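Local coordinates for pyruvate kinase (Toxoplasma gondii, PDB 3GG8), which catalyses the last step of glycolysis, the transfer of a phosphoryl group from phosphoenolpyruvate to ADP, which yields pyruvate and ATP, at residues Thr53-Ile58 against Met88-Glu93; Thr130-Ile135 against Gly188-Met193; Val198-Pro203 against Phe229-Asp234; Arg237-Leu242 against Ile250-Lys255; Ala378-Met383 against Val397-Val402. One frame throughout, in Å; residues are numbered along the deposited sequence. Where two conformers were deposited one is given.

In the fold
All five contacts follow one another along the chain; none nests in or crosses another. Interaction 1 closes first, joining two outer helices of the closed eight-stranded beta/alpha barrel. Interaction 2 joins two loops of the small beta domain inserted after the third barrel strand, about 44 Å from interaction 1 between centres. Interaction 3 ties the segment returning from that domain to the loop after barrel strand 224-227. Interaction 4 packs the next helix on strand 251-256. It touches interaction 3, where Val-230 N lies 3.0 Å from Lys-255 O, a probable hydrogen bond. Interaction 5 stands apart, pairing helix 376-384 with helix 393-407 of the C-terminal alpha/beta domain.

Interaction 1: residues Thr53-Ile58 against Met88-Glu93; sequences TLVKMI and MKQRPE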
# COMPACT_ATOMS: atom_id res chain seq x y z
N THR C 53 -14.40 44.64 22.40
CA THR C 53 -14.44 43.90 21.14
C THR C 53 -13.28 42.91 21.03
O THR C 53 -13.41 41.87 20.37
CB THR C 53 -14.63 44.80 19.86
OG1 THR C 53 -13.41 44.94 19.16
CG2 THR C 53 -15.19 46.17 20.20
N LEU C 54 -12.15 43.21 21.66
CA LEU C 54 -11.05 42.24 21.71
C LEU C 54 -11.49 40.97 22.46
O LEU C 54 -11.22 39.85 22.02
CB LEU C 54 -9.81 42.84 22.35
CG LEU C 54 -9.05 43.91 21.56
CD1 LEU C 54 -7.93 44.48 22.42
CD2 LEU C 54 -8.52 43.37 20.20
N VAL C 55 -12.17 41.16 23.59
CA VAL C 55 -12.73 40.05 24.35
C VAL C 55 -13.71 39.23 23.50
O VAL C 55 -13.60 38.00 23.43
CB VAL C 55 -13.39 40.53 25.66
CG1 VAL C 55 -14.25 39.43 26.26
CG2 VAL C 55 -12.32 40.97 26.64
N LYS C 56 -14.65 39.92 22.83
CA LYS C 56 -15.60 39.26 21.92
C LYS C 56 -14.89 38.51 20.79
O LYS C 56 -15.38 37.51 20.30
CB LYS C 56 -16.56 40.28 21.32
CG LYS C 56 -17.61 40.77 22.30
CD LYS C 56 -18.53 41.81 21.68
CE LYS C 56 -19.45 42.38 22.73
NZ LYS C 56 -20.45 43.30 22.14
N MET C 57 -13.72 39.01 20.40
CA MET C 57 -12.92 38.36 19.37
C MET C 57 -12.21 37.13 19.89
O MET C 57 -12.08 36.16 19.16
CB MET C 57 -11.94 39.35 18.76
CG MET C 57 -12.63 40.27 17.78
SD MET C 57 -11.65 41.67 17.33
CE MET C 57 -10.39 40.95 16.30
N ILE C 58 -11.77 37.15 21.15
CA ILE C 58 -11.23 35.96 21.77
C ILE C 58 -12.30 34.85 21.75
O ILE C 58 -12.01 33.72 21.32
CB ILE C 58 -10.77 36.19 23.21
CG1 ILE C 58 -9.58 37.14 23.27
CG2 ILE C 58 -10.46 34.84 23.90
CD1 ILE C 58 -9.25 37.63 24.66
N MET C 88 -7.12 39.96 27.97
CA MET C 88 -6.65 38.70 28.53
C MET C 88 -6.89 38.60 30.03
O MET C 88 -6.90 37.50 30.58
CB MET C 88 -5.17 38.49 28.22
CG MET C 88 -4.88 38.15 26.74
SD MET C 88 -3.10 37.96 26.40
CE MET C 88 -2.66 36.66 27.55
N LYS C 89 -7.07 39.73 30.70
CA LYS C 89 -7.40 39.71 32.13
C LYS C 89 -8.83 39.25 32.34
O LYS C 89 -9.15 38.62 33.35
CB LYS C 89 -7.15 41.07 32.77
CG LYS C 89 -5.69 41.26 33.15
CD LYS C 89 -5.34 42.70 33.42
CE LYS C 89 -3.95 42.79 34.02
NZ LYS C 89 -3.21 43.98 33.53
N GLN C 90 -9.68 39.53 31.35
CA GLN C 90 -11.08 39.12 31.35
C GLN C 90 -11.24 37.67 30.90
O GLN C 90 -12.25 37.03 31.18
CB GLN C 90 -11.90 40.04 30.45
CG GLN C 90 -11.85 41.50 30.85
CD GLN C 90 -13.03 42.29 30.33
OE1 GLN C 90 -14.09 41.73 30.05
NE2 GLN C 90 -12.85 43.60 30.21
N ARG C 91 -10.23 37.16 30.19
CA ARG C 91 -10.16 35.78 29.74
C ARG C 91 -8.82 35.18 30.16
O ARG C 91 -7.87 35.17 29.38
CB ARG C 91 -10.33 35.70 28.22
CG ARG C 91 -11.66 36.23 27.69
CD ARG C 91 -12.81 35.25 27.92
NE ARG C 91 -14.10 35.81 27.52
CZ ARG C 91 -14.88 36.56 28.30
NH1 ARG C 91 -14.53 36.87 29.54
NH2 ARG C 91 -16.04 37.01 27.82
N PRO C 92 -8.74 34.70 31.42
CA PRO C 92 -7.46 34.24 31.97
C PRO C 92 -6.97 32.94 31.34
O PRO C 92 -5.81 32.56 31.53
CB PRO C 92 -7.75 34.04 33.45
CG PRO C 92 -9.10 34.63 33.69
CD PRO C 92 -9.83 34.55 32.40
N GLU C 93 -7.83 32.27 30.57
CA GLU C 93 -7.43 31.01 29.95
C GLU C 93 -6.85 31.18 28.56
O GLU C 93 -6.17 30.27 28.07
CB GLU C 93 -8.57 29.99 29.96
CG GLU C 93 -8.71 29.32 31.32
CD GLU C 93 -9.97 28.50 31.45
OE1 GLU C 93 -10.60 28.18 30.41
OE2 GLU C 93 -10.33 28.17 32.60
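Val-55 lays its CG1 methyl over one face of the Arg-91 guanidinium. The contact joins two outer helices of the pyruvate kinase beta/alpha barrel: helix 51-60 and the end of helix 74-90, with the turn that follows it. Val-55 CG1 sits 3.4 Å from Arg-91 NH2 and is offset toward the rim of the flat group. The other Val-55 branch, CG2, meets Gln-90, whose side chain crosses it at about a right angle. There CG2 lies 3.9 Å from Gln-90 OE1 and touches CB as well. Leu-54 and Val-55 also pack on Ala-87 of helix 74-90. One helical turn on, Ile-58 CD1 packs 4.1 Å from Arg-91 CG, so helix 51-60 meets both the shaft and the head of the arginine. The Arg-91 chain bends at chi2 (-77°), which turns the guanidinium back over the valine. Polar bonds on more than one nitrogen limit its rotation. NE forms a salt bridge with Asp-59, the residue just after the first segment. At the helix end, Arg-91 NH1 donates to Gln-90 O at 2.8 Å, nearly in its own guanidinium plane but from above the carbonyl plane.

Interaction 2: residues Thr130-Ile135 against Gly188-Met193; sequences TDYNLI and GERKNM
The two backbones stay well apart, with Tyr-132 CA and Arg-190 CA, the nearest pair, 10.5 Å from each other. Two long side chains bridge the gap. Tyr-132 CG is anti to the backbone N (chi1 -157°), and the ring reaches across toward segment 188-193. Arg-190 bends at chi3 (76°) and brings its guanidinium to the hydroxyl end of that ring. Arg-190 NH1 donates a weak hydrogen bond to Tyr-132 OH at 3.3 Å. The nitrogen lies at the ring edge, near the ring plane. The ring and guanidinium planes stand 75° apart, so the two groups do not stack. Arg-190 NE is also close, 3.5 Å from Tyr-132 OH. The stronger partner of the hydroxyl is Thr-109 O, to which it hydrogen-bonds. Both segments lie in loops of the small beta domain of pyruvate kinase, the second running into strand 193-194, and the contact is at the surface. Segment 130-135 follows strand 125-129 and makes a type I beta turn from Asp-131 to Leu-134. Its closing bond runs from Leu-134 N to Asp-131 O at 3.1 Å. Within it, Asp-131 OD2 accepts from Asn-133 N at 3.1 Å, an Asx turn. The donor meets the oxygen from above the carboxylate plane. Across the contact, Arg-190 is held by a backbone hydrogen bond with Gly-110, and its side chain packs on Phe-111.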
# COMPACT_ATOMS: atom_id res chain seq x y z
N THR C 130 14.24 58.83 -11.90
CA THR C 130 14.81 58.54 -10.60
C THR C 130 14.88 59.79 -9.68
O THR C 130 15.06 59.66 -8.47
CB THR C 130 16.22 57.87 -10.79
OG1 THR C 130 16.06 56.44 -10.92
CG2 THR C 130 17.17 58.16 -9.64
N ASP C 131 14.74 60.99 -10.25
CA ASP C 131 14.68 62.24 -9.46
C ASP C 131 13.32 62.37 -8.78
O ASP C 131 12.32 62.70 -9.42
CB ASP C 131 14.97 63.47 -10.34
CG ASP C 131 14.97 64.79 -9.55
OD1 ASP C 131 15.17 65.85 -10.18
OD2 ASP C 131 14.79 64.78 -8.32
N TYR C 132 13.28 62.12 -7.47
CA TYR C 132 12.03 62.05 -6.74
C TYR C 132 11.42 63.42 -6.45
O TYR C 132 10.28 63.51 -6.01
CB TYR C 132 12.18 61.19 -5.47
CG TYR C 132 10.85 60.61 -4.97
CD1 TYR C 132 10.19 59.62 -5.68
CD2 TYR C 132 10.26 61.07 -3.79
CE1 TYR C 132 8.98 59.09 -5.25
CE2 TYR C 132 9.03 60.54 -3.34
CZ TYR C 132 8.41 59.55 -4.08
OH TYR C 132 7.21 59.02 -3.65
N ASN C 133 12.18 64.48 -6.74
CA ASN C 133 11.70 65.86 -6.67
C ASN C 133 10.84 66.26 -7.88
O ASN C 133 10.14 67.28 -7.85
CB ASN C 133 12.88 66.84 -6.57
CG ASN C 133 13.56 66.81 -5.20
OD1 ASN C 133 13.00 66.33 -4.21
ND2 ASN C 133 14.77 67.32 -5.15
N LEU C 134 10.93 65.48 -8.95
CA LEU C 134 10.22 65.73 -10.20
C LEU C 134 8.72 65.66 -9.96
O LEU C 134 8.20 64.64 -9.50
CB LEU C 134 10.66 64.71 -11.27
CG LEU C 134 10.35 64.76 -12.78
CD1 LEU C 134 8.86 64.72 -13.10
CD2 LEU C 134 11.06 65.91 -13.48
N ILE C 135 8.03 66.75 -10.27
CA ILE C 135 6.57 66.81 -10.21
C ILE C 135 6.03 66.23 -11.52
O ILE C 135 6.25 66.80 -12.59
CB ILE C 135 6.07 68.27 -9.98
CG1 ILE C 135 6.69 68.89 -8.71
CG2 ILE C 135 4.55 68.34 -9.99
CD1 ILE C 135 6.44 68.10 -7.40
N GLY C 188 -3.33 58.02 -9.30
CA GLY C 188 -3.06 59.13 -8.40
C GLY C 188 -1.58 59.18 -8.07
O GLY C 188 -0.77 58.47 -8.68
N GLU C 189 -1.21 60.01 -7.10
CA GLU C 189 0.19 60.20 -6.74
C GLU C 189 0.61 59.36 -5.54
O GLU C 189 -0.22 58.98 -4.71
CB GLU C 189 0.52 61.68 -6.51
CG GLU C 189 -0.45 62.47 -5.65
CD GLU C 189 -0.02 63.92 -5.48
OE1 GLU C 189 -0.34 64.53 -4.44
OE2 GLU C 189 0.66 64.45 -6.38
N ARG C 190 1.92 59.08 -5.48
CA ARG C 190 2.50 58.24 -4.43
C ARG C 190 1.79 56.89 -4.29
O ARG C 190 1.37 56.50 -3.19
CB ARG C 190 2.52 58.96 -3.08
CG ARG C 190 2.86 60.42 -3.16
CD ARG C 190 3.37 60.89 -1.83
NE ARG C 190 4.74 60.45 -1.62
CZ ARG C 190 5.16 59.78 -0.55
NH1 ARG C 190 6.44 59.41 -0.46
NH2 ARG C 190 4.31 59.50 0.44
N LYS C 191 1.64 56.20 -5.42
CA LYS C 191 1.10 54.86 -5.40
C LYS C 191 2.23 53.83 -5.34
O LYS C 191 3.35 54.08 -5.80
CB LYS C 191 0.25 54.62 -6.64
CG LYS C 191 -0.92 55.54 -6.78
CD LYS C 191 -1.82 55.51 -5.57
CE LYS C 191 -3.08 56.33 -5.82
NZ LYS C 191 -3.47 57.07 -4.59
N ASN C 192 1.92 52.67 -4.76
CA ASN C 192 2.87 51.57 -4.73
C ASN C 192 3.24 51.04 -6.12
O ASN C 192 2.47 51.15 -7.08
CB ASN C 192 2.37 50.43 -3.82
CG ASN C 192 1.09 49.78 -4.32
OD1 ASN C 192 0.81 49.71 -5.53
ND2 ASN C 192 0.28 49.27 -3.37
N MET C 193 4.44 50.48 -6.20
CA MET C 193 4.96 49.90 -7.44
C MET C 193 5.47 48.49 -7.18
O MET C 193 6.00 48.17 -6.11
CB MET C 193 6.06 50.79 -8.03
CG MET C 193 5.55 52.18 -8.44
SD MET C 193 6.83 53.30 -9.05
CE MET C 193 7.43 52.43 -10.51

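Interaction 3: residues Val198-Pro203 against Phe229-Asp234; sequences VKVQLP and FVQSAD
Gln-231 grips the backbone of Val-200 with both ends of its side-chain amide. Val-200 N donates to Gln-231 OE1 at 3.1 Å, and the N-H...O angle is 167°. The donor lies in the carbonyl plane of the amide, on a lone pair of OE1. In return, Gln-231 NE2 donates to Val-200 O at 2.9 Å, with an angle of 160°. This bond also lies on a lone pair in the carbonyl plane, and Val-200 O is close to the amide plane of the glutamine. The paired bonds fix the rotation of the amide and satisfy both polar backbone atoms of Val-200. OE1 takes a further hydrogen bond from Asn-258. A water donates to Leu-202 O at 2.7 Å and accepts a weak bond from NE2. The Gln-231 chain is extended beyond CG, which carries the amide across to segment 198-203. That segment is the return from the small beta domain into the barrel. Segment 229-234 follows barrel strand 224-227 and enters helix 233-243, so the contact joins the two parts near their junction. On one flank of the amide the packing is apolar. Val-200 CG2 touches Phe-229 CE2 at 3.8 Å and comes obliquely to the ring, while the two side chains cross at about a right angle. Elsewhere the extended Lys-199 chain runs past the glutamine, its CE 3.8 Å from Gln-231 NE2. Lys-199 and Gln-231 both touch Glu-260 of helix 259-263. Segment 198-203 also turns sharply here, with Gln-201 at the centre of an inverse gamma turn.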
# COMPACT_ATOMS: atom_id res chain seq x y z
N VAL C 198 11.94 40.80 -10.69
CA VAL C 198 13.12 41.63 -10.44
C VAL C 198 13.39 41.78 -8.93
O VAL C 198 12.50 42.14 -8.16
CB VAL C 198 12.98 43.05 -11.09
CG1 VAL C 198 14.12 43.97 -10.67
CG2 VAL C 198 12.93 42.96 -12.59
N LYS C 199 14.62 41.47 -8.51
CA LYS C 199 15.02 41.64 -7.12
C LYS C 199 15.05 43.14 -6.73
O LYS C 199 15.62 43.96 -7.45
CB LYS C 199 16.37 40.95 -6.87
CG LYS C 199 17.09 41.41 -5.61
CD LYS C 199 17.97 40.33 -4.98
CE LYS C 199 18.12 40.61 -3.48
NZ LYS C 199 18.58 39.43 -2.68
N VAL C 200 14.44 43.49 -5.61
CA VAL C 200 14.44 44.87 -5.14
C VAL C 200 15.68 45.12 -4.29
O VAL C 200 15.88 44.46 -3.28
CB VAL C 200 13.15 45.24 -4.38
CG1 VAL C 200 13.18 46.69 -3.91
CG2 VAL C 200 11.91 45.00 -5.27
N GLN C 201 16.52 46.06 -4.73
CA GLN C 201 17.81 46.32 -4.08
C GLN C 201 17.67 47.27 -2.90
O GLN C 201 18.39 48.27 -2.78
CB GLN C 201 18.83 46.88 -5.08
CG GLN C 201 19.24 45.93 -6.19
CD GLN C 201 20.13 46.60 -7.24
OE1 GLN C 201 21.06 47.36 -6.91
NE2 GLN C 201 19.86 46.31 -8.52
N LEU C 202 16.74 46.94 -2.01
CA LEU C 202 16.49 47.70 -0.79
C LEU C 202 16.56 46.75 0.39
O LEU C 202 16.16 45.58 0.27
CB LEU C 202 15.10 48.34 -0.85
CG LEU C 202 14.84 49.37 -1.95
CD1 LEU C 202 13.41 49.83 -1.87
CD2 LEU C 202 15.82 50.55 -1.87
N PRO C 203 17.10 47.23 1.53
CA PRO C 203 17.17 46.44 2.75
C PRO C 203 15.79 45.98 3.20
O PRO C 203 14.86 46.78 3.30
CB PRO C 203 17.79 47.42 3.77
CG PRO C 203 17.65 48.77 3.20
CD PRO C 203 17.71 48.56 1.71
N PHE C 229 8.30 41.10 2.88
CA PHE C 229 9.13 41.10 1.67
C PHE C 229 10.50 40.41 1.84
O PHE C 229 11.54 40.97 1.47
CB PHE C 229 9.33 42.55 1.17
CG PHE C 229 9.42 42.67 -0.32
CD1 PHE C 229 8.28 42.65 -1.11
CD2 PHE C 229 10.65 42.84 -0.95
CE1 PHE C 229 8.36 42.77 -2.50
CE2 PHE C 229 10.73 42.96 -2.34
CZ PHE C 229 9.59 42.93 -3.11
N VAL C 230 10.52 39.20 2.39
CA VAL C 230 11.80 38.50 2.55
C VAL C 230 12.25 37.94 1.21
O VAL C 230 11.50 37.22 0.53
CB VAL C 230 11.76 37.40 3.63
CG1 VAL C 230 12.98 36.50 3.53
CG2 VAL C 230 11.68 38.03 5.02
N GLN C 231 13.48 38.28 0.81
CA GLN C 231 13.98 37.93 -0.51
C GLN C 231 15.05 36.83 -0.50
O GLN C 231 15.32 36.23 -1.55
CB GLN C 231 14.48 39.17 -1.23
CG GLN C 231 13.38 40.11 -1.65
CD GLN C 231 13.87 41.18 -2.61
OE1 GLN C 231 13.41 41.25 -3.76
NE2 GLN C 231 14.80 42.02 -2.14
N SER C 232 15.66 36.58 0.66
CA SER C 232 16.71 35.56 0.80
C SER C 232 16.87 35.12 2.26
O SER C 232 16.49 35.84 3.18
CB SER C 232 18.04 36.10 0.30
OG SER C 232 18.69 36.86 1.30
N ALA C 233 17.47 33.95 2.48
CA ALA C 233 17.65 33.44 3.84
C ALA C 233 18.63 34.27 4.68
O ALA C 233 18.58 34.22 5.91
CB ALA C 233 18.05 31.98 3.81
N ASP C 234 19.51 35.04 4.04
CA ASP C 234 20.34 36.03 4.75
C ASP C 234 19.50 37.08 5.48
O ASP C 234 19.95 37.66 6.48
CB ASP C 234 21.29 36.75 3.81
CG ASP C 234 22.43 35.89 3.35
OD1 ASP C 234 22.81 36.02 2.17
OD2 ASP C 234 22.95 35.07 4.15
O HOH W 1 17.28 43.24 -0.31

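Interaction 4: residues Arg237-Leu242 against Ile250-Lys255; sequences RYIRGL and IRIIPK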
# COMPACT_ATOMS: atom_id res chain seq x y z
N ARG C 237 18.58 35.13 8.76
CA ARG C 237 19.79 35.06 9.60
C ARG C 237 20.09 36.42 10.23
O ARG C 237 20.56 36.50 11.38
CB ARG C 237 21.00 34.55 8.79
CG ARG C 237 20.91 33.08 8.39
CD ARG C 237 22.18 32.52 7.78
NE ARG C 237 22.25 32.73 6.33
CZ ARG C 237 21.68 31.95 5.41
NH1 ARG C 237 20.97 30.88 5.76
NH2 ARG C 237 21.80 32.24 4.13
N TYR C 238 19.82 37.47 9.48
CA TYR C 238 20.05 38.83 9.93
C TYR C 238 19.14 39.20 11.10
O TYR C 238 19.62 39.73 12.10
CB TYR C 238 19.90 39.84 8.77
CG TYR C 238 20.07 41.26 9.23
CD1 TYR C 238 21.29 41.69 9.75
CD2 TYR C 238 19.02 42.15 9.17
CE1 TYR C 238 21.44 43.00 10.21
CE2 TYR C 238 19.16 43.45 9.62
CZ TYR C 238 20.36 43.87 10.14
OH TYR C 238 20.50 45.17 10.58
N ILE C 239 17.84 38.90 10.98
CA ILE C 239 16.91 39.12 12.08
C ILE C 239 17.27 38.30 13.34
O ILE C 239 17.22 38.82 14.46
CB ILE C 239 15.45 38.87 11.69
CG1 ILE C 239 15.06 39.76 10.51
CG2 ILE C 239 14.54 39.14 12.90
CD1 ILE C 239 14.00 39.18 9.63
N ARG C 240 17.65 37.03 13.14
CA ARG C 240 18.02 36.17 14.26
C ARG C 240 19.22 36.71 15.05
O ARG C 240 19.23 36.66 16.28
CB ARG C 240 18.28 34.74 13.79
CG ARG C 240 18.56 33.78 14.93
CD ARG C 240 18.35 32.35 14.51
NE ARG C 240 16.94 32.02 14.32
CZ ARG C 240 16.40 31.67 13.16
NH1 ARG C 240 15.11 31.38 13.10
NH2 ARG C 240 17.15 31.61 12.07
N GLY C 241 20.22 37.23 14.35
CA GLY C 241 21.38 37.81 15.01
C GLY C 241 21.03 39.13 15.68
O GLY C 241 21.57 39.47 16.74
N LEU C 242 20.14 39.87 15.03
CA LEU C 242 19.59 41.11 15.57
C LEU C 242 18.88 40.85 16.89
O LEU C 242 19.12 41.56 17.87
CB LEU C 242 18.60 41.70 14.58
CG LEU C 242 18.48 43.18 14.28
CD1 LEU C 242 19.86 43.76 13.92
CD2 LEU C 242 17.48 43.35 13.14
N ILE C 250 11.72 34.79 20.66
CA ILE C 250 10.93 35.32 19.55
C ILE C 250 11.16 34.50 18.28
O ILE C 250 12.30 34.14 17.95
CB ILE C 250 11.19 36.84 19.32
CG1 ILE C 250 10.83 37.63 20.58
CG2 ILE C 250 10.40 37.38 18.13
CD1 ILE C 250 11.21 39.08 20.50
N ARG C 251 10.06 34.17 17.62
CA ARG C 251 10.09 33.34 16.43
C ARG C 251 9.92 34.19 15.16
O ARG C 251 9.19 35.18 15.17
CB ARG C 251 9.02 32.25 16.54
CG ARG C 251 9.26 31.23 17.68
CD ARG C 251 10.63 30.55 17.59
NE ARG C 251 10.99 29.82 18.82
CZ ARG C 251 11.78 30.31 19.78
NH1 ARG C 251 12.30 31.52 19.64
NH2 ARG C 251 12.06 29.60 20.86
N ILE C 252 10.63 33.81 14.10
CA ILE C 252 10.69 34.58 12.85
C ILE C 252 9.80 33.98 11.77
O ILE C 252 9.92 32.79 11.45
CB ILE C 252 12.16 34.70 12.35
CG1 ILE C 252 13.05 35.29 13.44
CG2 ILE C 252 12.27 35.59 11.08
CD1 ILE C 252 14.53 35.25 13.12
N ILE C 253 8.91 34.81 11.21
CA ILE C 253 7.94 34.36 10.20
C ILE C 253 8.09 35.19 8.92
O ILE C 253 7.41 36.20 8.75
CB ILE C 253 6.47 34.47 10.70
CG1 ILE C 253 6.25 33.73 12.03
CG2 ILE C 253 5.48 34.01 9.60
CD1 ILE C 253 6.40 32.18 11.95
N PRO C 254 9.00 34.78 8.02
CA PRO C 254 9.19 35.53 6.78
C PRO C 254 7.92 35.58 5.94
O PRO C 254 7.18 34.58 5.86
CB PRO C 254 10.27 34.72 6.05
CG PRO C 254 10.97 33.97 7.10
CD PRO C 254 9.92 33.64 8.10
N LYS C 255 7.67 36.74 5.34
CA LYS C 255 6.56 36.93 4.42
C LYS C 255 7.07 36.77 2.98
O LYS C 255 8.04 37.43 2.57
CB LYS C 255 5.91 38.31 4.63
CG LYS C 255 5.11 38.42 5.93
CD LYS C 255 4.72 39.87 6.30
CE LYS C 255 3.77 40.47 5.31
NZ LYS C 255 3.38 41.82 5.81
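Ile-252 points from its strand at the helix and places its CD1 methyl against Ile-239 and Arg-240. This is a packing contact within a beta-alpha-beta unit of the barrel, made by strand 224-227, helix 233-243 and strand 251-256. Ile-252 CG1 is anti to the carbonyl carbon (chi1 -55°) and chi2 is extended at 171°. The chain therefore stands out straight, with CD1 at its far end. Ile-239 meets it with the CG2 branch, which is 3.9 Å from Ile-252 CD1. The Ile-239 side chain also reaches Ala-227 of strand 224-227, and that of Ile-252 packs on Val-236 and Leu-243. Arg-240 takes a longer route. It was modelled in two conformers, so the placement of its head is not certain. In the one given, the chain extends through chi2 and bends at chi3 (-72°), which swings the guanidinium back over the same methyl. In that conformer NH2 donates to Glu-271 O, and NH1 makes a long, weak ion pair with Asp-273. Nearer the helix, Arg-240 CB lies 3.8 Å from Ile-252 CD1. That methyl closes right up to the helix backbone, 3.6 Å from Arg-240 N.

Interaction 5: residues Ala378-Met383 against Val397-Val402; sequences ALYRAM and VARAAV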
# COMPACT_ATOMS: atom_id res chain seq x y z
N ALA C 378 -5.72 9.55 5.35
CA ALA C 378 -4.99 9.79 4.09
C ALA C 378 -4.02 10.96 4.16
O ALA C 378 -3.12 11.09 3.33
CB ALA C 378 -5.97 9.96 2.93
N LEU C 379 -4.19 11.83 5.16
CA LEU C 379 -3.22 12.89 5.41
C LEU C 379 -2.04 12.33 6.21
O LEU C 379 -0.88 12.64 5.92
CB LEU C 379 -3.88 14.05 6.16
CG LEU C 379 -3.63 15.46 5.61
CD1 LEU C 379 -4.44 16.48 6.42
CD2 LEU C 379 -2.14 15.85 5.57
N TYR C 380 -2.36 11.50 7.20
CA TYR C 380 -1.33 10.84 8.01
C TYR C 380 -0.39 9.97 7.15
O TYR C 380 0.83 10.05 7.31
CB TYR C 380 -1.95 10.00 9.13
CG TYR C 380 -0.91 9.18 9.85
CD1 TYR C 380 -0.09 9.76 10.81
CD2 TYR C 380 -0.72 7.83 9.55
CE1 TYR C 380 0.89 9.02 11.46
CE2 TYR C 380 0.25 7.09 10.19
CZ TYR C 380 1.05 7.69 11.14
OH TYR C 380 2.01 6.97 11.79
N ARG C 381 -0.96 9.16 6.26
CA ARG C 381 -0.17 8.29 5.39
C ARG C 381 0.57 9.07 4.29
O ARG C 381 1.60 8.62 3.79
CB ARG C 381 -1.04 7.18 4.78
N ALA C 382 0.03 10.24 3.93
CA ALA C 382 0.69 11.16 2.99
C ALA C 382 1.97 11.77 3.58
O ALA C 382 2.95 11.98 2.87
CB ALA C 382 -0.26 12.26 2.54
N MET C 383 1.94 12.04 4.89
CA MET C 383 3.10 12.53 5.63
C MET C 383 4.15 11.43 5.88
O MET C 383 5.35 11.72 5.98
CB MET C 383 2.66 13.15 6.95
CG MET C 383 3.65 14.15 7.54
SD MET C 383 3.94 15.61 6.51
CE MET C 383 2.31 16.36 6.41
N VAL C 397 8.08 8.58 17.67
CA VAL C 397 7.17 8.51 18.80
C VAL C 397 5.92 9.37 18.57
O VAL C 397 4.82 8.95 18.89
CB VAL C 397 7.90 8.86 20.14
CG1 VAL C 397 6.94 8.91 21.33
CG2 VAL C 397 8.97 7.83 20.42
N ALA C 398 6.10 10.55 17.98
CA ALA C 398 4.97 11.41 17.64
C ALA C 398 4.03 10.67 16.67
O ALA C 398 2.82 10.59 16.89
CB ALA C 398 5.44 12.71 17.06
N ARG C 399 4.63 10.11 15.62
CA ARG C 399 3.97 9.25 14.67
C ARG C 399 3.27 8.02 15.31
O ARG C 399 2.14 7.70 14.96
CB ARG C 399 5.03 8.81 13.65
CG ARG C 399 4.52 7.97 12.52
CD ARG C 399 5.65 7.61 11.57
NE ARG C 399 6.12 8.77 10.78
CZ ARG C 399 7.02 8.70 9.79
NH1 ARG C 399 7.37 9.79 9.13
NH2 ARG C 399 7.56 7.53 9.46
N ALA C 400 3.95 7.34 16.23
CA ALA C 400 3.34 6.19 16.92
C ALA C 400 2.13 6.62 17.74
O ALA C 400 1.12 5.90 17.82
CB ALA C 400 4.37 5.50 17.81
N ALA C 401 2.23 7.81 18.34
CA ALA C 401 1.18 8.42 19.14
C ALA C 401 -0.11 8.65 18.34
O ALA C 401 -1.19 8.24 18.76
CB ALA C 401 1.67 9.70 19.74
N VAL C 402 0.02 9.28 17.18
CA VAL C 402 -1.10 9.51 16.26
C VAL C 402 -1.76 8.18 15.84
O VAL C 402 -2.98 8.02 15.97
CB VAL C 402 -0.63 10.34 15.04
CG1 VAL C 402 -1.76 10.54 14.05
CG2 VAL C 402 -0.04 11.67 15.50
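Tyr-380 reaches from helix 376-384 to helix 393-407, and its ring is the main bridge between them. From CB the side chain points at the other helix. CG is anti to the backbone N (chi1 173°), which extends the ring away from its own helix. CD1 is the first ring atom to meet the partner, 3.7 Å from Val-402 CG1. This methyl comes obliquely to the ring, and the two side chains slide past each other in opposite directions. CE1 follows, 4.0 Å from Val-402 CG1 and 3.9 Å from Arg-399 O. At the tip, OH forms a hydrogen bond with Glu-403, the residue just after Val-402. Arg-399 comes to the hydroxyl end of the ring. The modelled distance there is too short to trust in detail. The two helices run nearly antiparallel, with 159° between their directions and 11.9 Å between the axes of the short segments. Helix 393-407 belongs to the C-terminal alpha/beta domain, where Ala-400 and Ala-401 pack on Leu-505 of strand 502-509. The helix also lies at a subunit interface: Ala-400 touches Thr-404 of the second subunit, and Arg-399 touches Cys-407 of that subunit. Within the chain, Arg-399 NH1 hydrogen-bonds to Tyr-429 OH. Tyr-429 also meets the Tyr-380 ring, with planes at about 55°, and touches the side chains of Val-402 and Met-383.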